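Local coordinates for protein possible prolidase (Bifidobacterium longum NCC2705, PDB 2P9B) that is probably a metal-dependent hydrolase of the amidohydrolase family, possibly a prolidase, thought to cleave carbon-nitrogen bonds, at residues Thr123-Ser127 / Gly128-Ile132; Thr379-Asn382 / Ala383-Gly387; Asp412-Arg415 / Ala416-His419; Ala439-Asp442 / Ala443-Glu447. One frame throughout, in Å; residues are numbered along the deposited sequence.

Contact 1 (Thr123-Ser127 / Gly128-Ile132)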
loop_
_atom_site.group_PDB
_atom_site.type_symbol
_atom_site.label_atom_id
_atom_site.label_comp_id
_atom_site.label_asym_id
_atom_site.label_seq_id
_atom_site.Cartn_x
_atom_site.Cartn_y
_atom_site.Cartn_z
ATOM N N THR A 123 4.485 9.016 -10.174
ATOM C CA THR A 123 4.950 7.749 -10.736
ATOM C C THR A 123 4.030 6.623 -10.256
ATOM O O THR A 123 3.607 5.780 -11.042
ATOM C CB THR A 123 6.396 7.453 -10.303
ATOM O OG1 THR A 123 7.269 8.418 -10.901
ATOM C CG2 THR A 123 6.819 6.057 -10.736
ATOM N N LEU A 124 3.727 6.616 -8.963
ATOM C CA LEU A 124 2.835 5.607 -8.399
ATOM C C LEU A 124 1.493 5.670 -9.117
ATOM O O LEU A 124 0.970 4.645 -9.559
ATOM C CB LEU A 124 2.638 5.837 -6.895
ATOM C CG LEU A 124 3.731 5.259 -5.998
ATOM C CD1 LEU A 124 3.833 6.052 -4.700
ATOM C CD2 LEU A 124 3.425 3.791 -5.728
ATOM N N LEU A 125 0.939 6.871 -9.253
ATOM C CA LEU A 125 -0.343 7.018 -9.938
ATOM C C LEU A 125 -0.273 6.514 -11.379
ATOM O O LEU A 125 -1.140 5.759 -11.815
ATOM C CB LEU A 125 -0.806 8.479 -9.917
ATOM C CG LEU A 125 -2.151 8.754 -10.603
ATOM C CD1 LEU A 125 -3.244 7.930 -9.929
ATOM C CD2 LEU A 125 -2.487 10.240 -10.523
ATOM N N GLU A 126 0.765 6.914 -12.115
ATOM C CA GLU A 126 0.910 6.486 -13.507
ATOM C C GLU A 126 1.030 4.970 -13.636
ATOM O O GLU A 126 0.715 4.410 -14.688
ATOM C CB GLU A 126 2.131 7.155 -14.153
ATOM C CG GLU A 126 2.009 8.673 -14.246
ATOM C CD GLU A 126 3.275 9.345 -14.744
ATOM O OE1 GLU A 126 4.373 8.805 -14.507
ATOM O OE2 GLU A 126 3.166 10.426 -15.354
ATOM N N SER A 127 1.485 4.311 -12.570
ATOM C CA SER A 127 1.632 2.862 -12.586
ATOM C C SER A 127 0.289 2.199 -12.275
ATOM O O SER A 127 0.180 0.973 -12.287
ATOM C CB SER A 127 2.691 2.410 -11.569
ATOM O OG SER A 127 2.204 2.443 -10.234
ATOM N N GLY A 128 -0.721 3.019 -11.995
ATOM C CA GLY A 128 -2.048 2.496 -11.707
ATOM C C GLY A 128 -2.482 2.442 -10.247
ATOM O O GLY A 128 -3.527 1.865 -9.937
ATOM N N VAL A 129 -1.699 3.048 -9.358
ATOM C CA VAL A 129 -1.994 3.074 -7.922
ATOM C C VAL A 129 -2.737 4.367 -7.574
ATOM O O VAL A 129 -2.161 5.452 -7.615
ATOM C CB VAL A 129 -0.694 3.007 -7.110
ATOM C CG1 VAL A 129 -1.008 2.903 -5.631
ATOM C CG2 VAL A 129 0.129 1.818 -7.569
ATOM N N THR A 130 -4.013 4.244 -7.213
ATOM C CA THR A 130 -4.837 5.407 -6.918
ATOM C C THR A 130 -4.935 5.820 -5.452
ATOM O O THR A 130 -5.461 6.888 -5.144
ATOM C CB THR A 130 -6.246 5.212 -7.500
ATOM O OG1 THR A 130 -6.747 3.927 -7.121
ATOM C CG2 THR A 130 -6.200 5.290 -9.018
ATOM N N THR A 131 -4.436 4.979 -4.553
ATOM C CA THR A 131 -4.426 5.296 -3.136
ATOM C C THR A 131 -3.124 4.743 -2.581
ATOM O O THR A 131 -2.728 3.629 -2.922
ATOM C CB THR A 131 -5.598 4.637 -2.366
ATOM O OG1 THR A 131 -6.846 5.083 -2.907
ATOM C CG2 THR A 131 -5.543 5.016 -0.884
ATOM N N ILE A 132 -2.455 5.530 -1.748
ATOM C CA ILE A 132 -1.209 5.099 -1.140
ATOM C C ILE A 132 -1.160 5.565 0.299
ATOM O O ILE A 132 -1.865 6.502 0.683
ATOM C CB ILE A 132 0.055 5.693 -1.855
ATOM C CG1 ILE A 132 0.084 7.223 -1.719
ATOM C CG2 ILE A 132 0.075 5.278 -3.309
ATOM C CD1 ILE A 132 1.358 7.862 -2.279
#
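L124 and V129 meet where helix 113-126 turns into strand 129-134. The carbonyl of L124 takes two donors. V129 N reaches L124 O at 3.1 Å. S127 OG donates to L124 O at 2.6 Å, with the hydroxyl tilted 20° from the carbonyl plane. The S127 side chain folds back for this: OG stands between its own N and carbonyl carbon (chi1 77°). G128 has positive phi, and its N bonds to L125 O. This is a Schellman motif closing the helix.

The V129 side chain can be followed outward. Its CB lies 3.4 Å from L124 O. CG2, set anti to the carbonyl carbon, runs on to S127 OG at 3.4 Å, so a methyl covers the hydroxyl that grips the helix end. V129 O is buried with no hydrogen-bond partner in the model; L125 CA makes a CA-H...O contact to it at 3.3 Å. L124 CD1 meets I132 CD1 at 3.9 Å. L125 CD1 passes to T130 CG2 at 4.1 Å.

The junction is buried. Backbone bonds join T130 and T131 to strand 68-78, while T130 and I132 also bond to R158 of strand 158-160. L124 and V129 touch T356 of helix 356-367. L125 and T130 rest on strand 422-425.

Contact 2 (Thr379-Asn382 / Ala383-Gly387)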
loop_
_atom_site.group_PDB
_atom_site.type_symbol
_atom_site.label_atom_id
_atom_site.label_comp_id
_atom_site.label_asym_id
_atom_site.label_seq_id
_atom_site.Cartn_x
_atom_site.Cartn_y
_atom_site.Cartn_z
ATOM N N THR A 379 -6.846 -4.303 -3.709
ATOM C CA THR A 379 -7.930 -3.342 -3.880
ATOM C C THR A 379 -8.891 -3.258 -2.698
ATOM O O THR A 379 -8.752 -2.396 -1.835
ATOM C CB THR A 379 -8.730 -3.658 -5.178
ATOM O OG1 THR A 379 -9.202 -5.013 -5.137
ATOM C CG2 THR A 379 -7.846 -3.490 -6.404
ATOM N N ALA A 380 -9.859 -4.164 -2.661
ATOM C CA ALA A 380 -10.853 -4.173 -1.597
ATOM C C ALA A 380 -10.263 -4.312 -0.195
ATOM O O ALA A 380 -10.607 -3.537 0.697
ATOM C CB ALA A 380 -11.865 -5.288 -1.849
ATOM N N VAL A 381 -9.383 -5.292 0.009
ATOM C CA VAL A 381 -8.806 -5.483 1.335
ATOM C C VAL A 381 -7.952 -4.286 1.750
ATOM O O VAL A 381 -8.103 -3.785 2.861
ATOM C CB VAL A 381 -7.960 -6.783 1.431
ATOM C CG1 VAL A 381 -7.463 -6.964 2.859
ATOM C CG2 VAL A 381 -8.795 -7.991 1.004
ATOM N N ASN A 382 -7.068 -3.827 0.866
ATOM C CA ASN A 382 -6.227 -2.660 1.159
ATOM C C ASN A 382 -7.118 -1.463 1.526
ATOM O O ASN A 382 -6.808 -0.710 2.446
ATOM C CB ASN A 382 -5.365 -2.285 -0.064
ATOM C CG ASN A 382 -3.904 -2.748 0.051
ATOM O OD1 ASN A 382 -3.104 -2.546 -0.878
ATOM N ND2 ASN A 382 -3.551 -3.353 1.176
ATOM N N ALA A 383 -8.222 -1.289 0.800
ATOM C CA ALA A 383 -9.134 -0.179 1.063
ATOM C C ALA A 383 -9.686 -0.268 2.482
ATOM O O ALA A 383 -9.723 0.728 3.201
ATOM C CB ALA A 383 -10.279 -0.173 0.046
ATOM N N SER A 384 -10.111 -1.463 2.886
ATOM C CA SER A 384 -10.645 -1.645 4.233
ATOM C C SER A 384 -9.549 -1.406 5.263
ATOM O O SER A 384 -9.757 -0.729 6.267
ATOM C CB SER A 384 -11.207 -3.062 4.410
ATOM O OG SER A 384 -12.335 -3.270 3.582
ATOM N N ILE A 385 -8.372 -1.958 5.005
ATOM C CA ILE A 385 -7.260 -1.802 5.925
ATOM C C ILE A 385 -6.913 -0.332 6.140
ATOM O O ILE A 385 -6.685 0.091 7.270
ATOM C CB ILE A 385 -6.013 -2.559 5.417
ATOM C CG1 ILE A 385 -6.292 -4.065 5.432
ATOM C CG2 ILE A 385 -4.805 -2.224 6.279
ATOM C CD1 ILE A 385 -5.192 -4.900 4.819
ATOM N N LEU A 386 -6.901 0.448 5.063
ATOM C CA LEU A 386 -6.568 1.870 5.158
ATOM C C LEU A 386 -7.740 2.744 5.589
ATOM O O LEU A 386 -7.596 3.968 5.724
ATOM C CB LEU A 386 -6.020 2.376 3.823
ATOM C CG LEU A 386 -4.736 1.702 3.335
ATOM C CD1 LEU A 386 -4.247 2.399 2.077
ATOM C CD2 LEU A 386 -3.672 1.772 4.414
ATOM N N GLY A 387 -8.894 2.119 5.804
ATOM C CA GLY A 387 -10.071 2.853 6.238
ATOM C C GLY A 387 -10.736 3.733 5.192
ATOM O O GLY A 387 -11.413 4.710 5.530
HETATM O O HOH W 1 -13.299 -2.985 0.867
#
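T379-N382 and A383-L386 are successive turns of one helix, at the C-terminal end of helix 371-385. The contact is largely buried, within the part of the chain assigned to the amidohydrolase family. Four backbone bonds span the two segments. A383 N donates to T379 O, S384 N to A380 O, I385 N to V381 O and L386 N to N382 O. The I385 N to V381 O bond is 2.8 Å long and nearly straight, with an angle of 167° at the hydrogen.

V381 and I385 are also joined through their side chains. V381 CG1 meets I385 CD1 at 3.6 Å. The valine puts this methyl anti to its N (chi1 -176°), and the two side chains cross at a slant. I385 CG1 passes 3.2 Å from V381 O, so the isoleucine stem lies against the carbonyl that receives its own N-H.

The helix then ends in a Schellman motif. G387 takes positive phi, and its N bonds back to S384 O at 3.0 Å. L386 lies over the preceding turn, with its CG 3.3 Å from N382 O.

On another side of the helix a water joins the turns. It donates to A380 O at 2.8 Å and hydrogen-bonds S384 OG at 2.9 Å. A380 O thus serves both S384 N and the water.

T379 OG1 bonds to L375 O, one turn earlier. T379, N382 and L386 pack against strand 68-78, and V381 and S384 touch M339. R286 NH1 bonds to the carbonyl of I385.

Contact 3 (Asp412-Arg415 / Ala416-His419)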
loop_
_atom_site.group_PDB
_atom_site.type_symbol
_atom_site.label_atom_id
_atom_site.label_comp_id
_atom_site.label_asym_id
_atom_site.label_seq_id
_atom_site.Cartn_x
_atom_site.Cartn_y
_atom_site.Cartn_z
ATOM N N ASP A 412 -5.363 -13.863 -15.668
ATOM C CA ASP A 412 -4.672 -14.858 -16.483
ATOM C C ASP A 412 -3.161 -14.671 -16.421
ATOM O O ASP A 412 -2.399 -15.623 -16.609
ATOM C CB ASP A 412 -5.142 -14.782 -17.938
ATOM C CG ASP A 412 -6.617 -15.084 -18.087
ATOM O OD1 ASP A 412 -7.113 -15.976 -17.370
ATOM O OD2 ASP A 412 -7.274 -14.437 -18.930
ATOM N N ASP A 413 -2.730 -13.441 -16.159
ATOM C CA ASP A 413 -1.306 -13.118 -16.051
ATOM C C ASP A 413 -1.197 -11.781 -15.326
ATOM O O ASP A 413 -1.548 -10.741 -15.882
ATOM C CB ASP A 413 -0.671 -12.991 -17.439
ATOM C CG ASP A 413 0.850 -12.975 -17.390
ATOM O OD1 ASP A 413 1.421 -12.417 -16.430
ATOM O OD2 ASP A 413 1.479 -13.517 -18.325
ATOM N N LEU A 414 -0.709 -11.810 -14.092
ATOM C CA LEU A 414 -0.588 -10.588 -13.314
ATOM C C LEU A 414 0.332 -9.541 -13.934
ATOM O O LEU A 414 0.257 -8.371 -13.575
ATOM C CB LEU A 414 -0.129 -10.912 -11.891
ATOM C CG LEU A 414 -1.201 -11.597 -11.038
ATOM C CD1 LEU A 414 -0.579 -12.159 -9.762
ATOM C CD2 LEU A 414 -2.299 -10.582 -10.705
ATOM N N ARG A 415 1.192 -9.945 -14.867
ATOM C CA ARG A 415 2.087 -8.978 -15.486
ATOM C C ARG A 415 1.291 -7.997 -16.348
ATOM O O ARG A 415 1.820 -6.984 -16.806
ATOM C CB ARG A 415 3.166 -9.680 -16.321
ATOM C CG ARG A 415 4.288 -8.745 -16.773
ATOM C CD ARG A 415 5.427 -9.509 -17.430
ATOM N NE ARG A 415 6.304 -10.173 -16.467
ATOM C CZ ARG A 415 7.281 -9.570 -15.793
ATOM N NH1 ARG A 415 7.516 -8.276 -15.969
ATOM N NH2 ARG A 415 8.039 -10.268 -14.956
ATOM N N ALA A 416 0.011 -8.295 -16.556
ATOM C CA ALA A 416 -0.858 -7.412 -17.331
ATOM C C ALA A 416 -0.950 -6.079 -16.588
ATOM O O ALA A 416 -1.274 -5.043 -17.171
ATOM C CB ALA A 416 -2.246 -8.025 -17.465
ATOM N N LEU A 417 -0.653 -6.115 -15.294
ATOM C CA LEU A 417 -0.708 -4.915 -14.462
ATOM C C LEU A 417 0.460 -3.963 -14.704
ATOM O O LEU A 417 0.344 -2.759 -14.488
ATOM C CB LEU A 417 -0.717 -5.306 -12.977
ATOM C CG LEU A 417 -1.884 -6.133 -12.432
ATOM C CD1 LEU A 417 -1.552 -6.596 -11.025
ATOM C CD2 LEU A 417 -3.165 -5.304 -12.427
ATOM N N GLU A 418 1.584 -4.504 -15.157
ATOM C CA GLU A 418 2.785 -3.704 -15.361
ATOM C C GLU A 418 2.642 -2.486 -16.271
ATOM O O GLU A 418 3.178 -1.422 -15.965
ATOM C CB GLU A 418 3.923 -4.600 -15.858
ATOM C CG GLU A 418 5.278 -3.900 -15.909
ATOM C CD GLU A 418 6.410 -4.849 -16.245
ATOM O OE1 GLU A 418 6.156 -5.860 -16.930
ATOM O OE2 GLU A 418 7.556 -4.578 -15.837
ATOM N N HIS A 419 1.925 -2.631 -17.379
ATOM C CA HIS A 419 1.760 -1.514 -18.304
ATOM C C HIS A 419 0.296 -1.134 -18.489
ATOM O O HIS A 419 -0.381 -1.633 -19.390
ATOM C CB HIS A 419 2.380 -1.854 -19.664
ATOM C CG HIS A 419 3.824 -2.244 -19.589
ATOM N ND1 HIS A 419 4.235 -3.531 -19.315
ATOM C CD2 HIS A 419 4.954 -1.510 -19.728
ATOM C CE1 HIS A 419 5.555 -3.574 -19.290
ATOM N NE2 HIS A 419 6.016 -2.359 -19.537
HETATM O O HOH W 2 1.726 -5.078 -18.933
HETATM O O HOH W 3 9.814 -5.651 -15.756
#
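A short 3-10 turn, opened by an Asx turn, forms this contact in the loop between strands 403-406 and 422-425. D413 OD1 accepts R415 N at 2.9 Å, on the anti side of the carboxylate. Three backbone bonds of i to i+3 spacing follow: A416 N to D413 O, L417 N to L414 O, and E418 N to R415 O. L414 and L417 lie side by side, with CD2 of L414 4.1 Å from CD1 of L417. Both also touch L375 of helix 371-385.

R415 and E418 run alongside each other and form a salt bridge. R415 NH1 donates to E418 OE1 at 2.9 Å, with an angle of 142° at the hydrogen. OE1 sits at the guanidinium edge, in its plane, but the bond meets the carboxylate from above. The two planes are 51° apart. R415 starts extended and bends at chi3 (-78°), which brings NH1 round to E418. One water donates to E418 OE2 at 2.5 Å and accepts a weak bond from R415 NH1. Another donates to R415 O at 2.9 Å and bonds H419 ND1.

R415 NH2 pairs with D446. With a carboxylate at each terminal nitrogen, the guanidinium is probably fixed in its rotation.

Contact 4 (Ala439-Asp442 / Ala443-Glu447)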
loop_
_atom_site.group_PDB
_atom_site.type_symbol
_atom_site.label_atom_id
_atom_site.label_comp_id
_atom_site.label_asym_id
_atom_site.label_seq_id
_atom_site.Cartn_x
_atom_site.Cartn_y
_atom_site.Cartn_z
ATOM N N ALA A 439 15.434 0.319 -16.915
ATOM C CA ALA A 439 15.756 -0.967 -17.521
ATOM C C ALA A 439 16.744 -1.822 -16.730
ATOM O O ALA A 439 16.535 -3.025 -16.573
ATOM C CB ALA A 439 16.279 -0.748 -18.937
ATOM N N ASP A 440 17.815 -1.210 -16.237
ATOM C CA ASP A 440 18.830 -1.943 -15.484
ATOM C C ASP A 440 18.265 -2.598 -14.226
ATOM O O ASP A 440 18.477 -3.785 -13.987
ATOM C CB ASP A 440 19.996 -1.013 -15.116
ATOM C CG ASP A 440 19.593 0.088 -14.151
ATOM O OD1 ASP A 440 18.596 0.790 -14.420
ATOM O OD2 ASP A 440 20.281 0.258 -13.121
ATOM N N ILE A 441 17.545 -1.820 -13.428
ATOM C CA ILE A 441 16.952 -2.332 -12.203
ATOM C C ILE A 441 15.851 -3.337 -12.523
ATOM O O ILE A 441 15.764 -4.393 -11.899
ATOM C CB ILE A 441 16.365 -1.188 -11.355
ATOM C CG1 ILE A 441 17.469 -0.178 -11.029
ATOM C CG2 ILE A 441 15.747 -1.747 -10.079
ATOM C CD1 ILE A 441 16.979 1.089 -10.358
ATOM N N ASP A 442 15.009 -3.011 -13.499
ATOM C CA ASP A 442 13.926 -3.910 -13.874
ATOM C C ASP A 442 14.481 -5.245 -14.373
ATOM O O ASP A 442 13.922 -6.301 -14.085
ATOM C CB ASP A 442 13.034 -3.282 -14.956
ATOM C CG ASP A 442 12.250 -2.068 -14.457
ATOM O OD1 ASP A 442 12.172 -1.842 -13.228
ATOM O OD2 ASP A 442 11.691 -1.341 -15.310
ATOM N N ALA A 443 15.583 -5.196 -15.119
ATOM C CA ALA A 443 16.200 -6.413 -15.646
ATOM C C ALA A 443 16.709 -7.299 -14.509
ATOM O O ALA A 443 16.515 -8.515 -14.518
ATOM C CB ALA A 443 17.352 -6.054 -16.582
ATOM N N LEU A 444 17.364 -6.677 -13.535
ATOM C CA LEU A 444 17.900 -7.391 -12.383
ATOM C C LEU A 444 16.792 -8.053 -11.577
ATOM O O LEU A 444 16.922 -9.200 -11.148
ATOM C CB LEU A 444 18.670 -6.432 -11.474
ATOM C CG LEU A 444 20.036 -5.929 -11.934
ATOM C CD1 LEU A 444 20.540 -4.869 -10.965
ATOM C CD2 LEU A 444 21.006 -7.097 -12.010
ATOM N N LEU A 445 15.699 -7.327 -11.363
ATOM C CA LEU A 445 14.586 -7.870 -10.600
ATOM C C LEU A 445 13.882 -8.985 -11.358
ATOM O O LEU A 445 13.512 -10.001 -10.769
ATOM C CB LEU A 445 13.596 -6.757 -10.238
ATOM C CG LEU A 445 14.165 -5.751 -9.231
ATOM C CD1 LEU A 445 13.159 -4.633 -8.987
ATOM C CD2 LEU A 445 14.496 -6.465 -7.928
ATOM N N ASP A 446 13.702 -8.800 -12.663
ATOM C CA ASP A 446 13.052 -9.818 -13.481
ATOM C C ASP A 446 13.808 -11.138 -13.377
ATOM O O ASP A 446 13.206 -12.194 -13.183
ATOM C CB ASP A 446 12.982 -9.380 -14.951
ATOM C CG ASP A 446 11.742 -8.550 -15.258
ATOM O OD1 ASP A 446 10.647 -8.928 -14.793
ATOM O OD2 ASP A 446 11.860 -7.530 -15.973
ATOM N N GLU A 447 15.128 -11.071 -13.508
ATOM C CA GLU A 447 15.957 -12.264 -13.416
ATOM C C GLU A 447 15.897 -12.838 -12.006
ATOM O O GLU A 447 15.736 -14.044 -11.825
ATOM C CB GLU A 447 17.412 -11.942 -13.773
ATOM C CG GLU A 447 18.359 -13.119 -13.573
ATOM C CD GLU A 447 19.813 -12.762 -13.825
ATOM O OE1 GLU A 447 20.337 -11.865 -13.129
ATOM O OE2 GLU A 447 20.431 -13.382 -14.717
#
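The backbone from A439 to E447 is regular alpha helix, with i to i+4 bonds A443 N to A439 O, L444 N to D440 O, L445 N to I441 O and D446 N to D442 O, this last 2.9 Å long. I441 and L445 form the apolar side-chain contact. They lie side by side and point the same way, with CG2 of I441 4.0 Å from CD1 of L445. I441 CG2 is anti to its N, beside the carbonyl carbon, and this methyl is the one that meets L445. L445 CG also rests on I441 O at 3.4 Å. L444 makes the matching approach one residue earlier, its CG 3.4 Å from D440 O. A443 CB lies 3.1 Å from A439 O.

D442 and D446 are one turn apart. D446 OD2 lies 3.1 Å from D442 O; both are acceptors, so this is closeness without a bond. Their OD2 atoms stand 6.2 Å from each other. D442 OD1 bonds to Y354 OH. D446 OD1 forms salt bridges with R415 NH2 and R358 NH2, which probably favours its ionised form.

Helix 439-449 is the last helix of the chain and lies at the surface. L445 touches P352, D442 touches R437, and D446 ties the helix to helix 356-367 and to the 412-419 loop.

Overall arrangement
Contacts 3 and 4 are tied directly. R415 NH2 meets D446 OD1 at 2.9 Å in a salt bridge, although the contact centres are about 16 Å apart. Contacts 1 and 2 touch by packing, T131 CG2 against L386 CD1 at 4.2 Å, and both reach strand 68-78. Contact 3 comes within about 4 Å of contact 1, nearest atoms, without touching. Contacts 2 and 4 are the farthest pair, with centres about 30 Å apart. Contacts 1 and 2 are interior and contact 4 is at the surface. Strand 68-78 carries H77, which with H79 and D345 may form an empty metal site, as would suit an amidohydrolase.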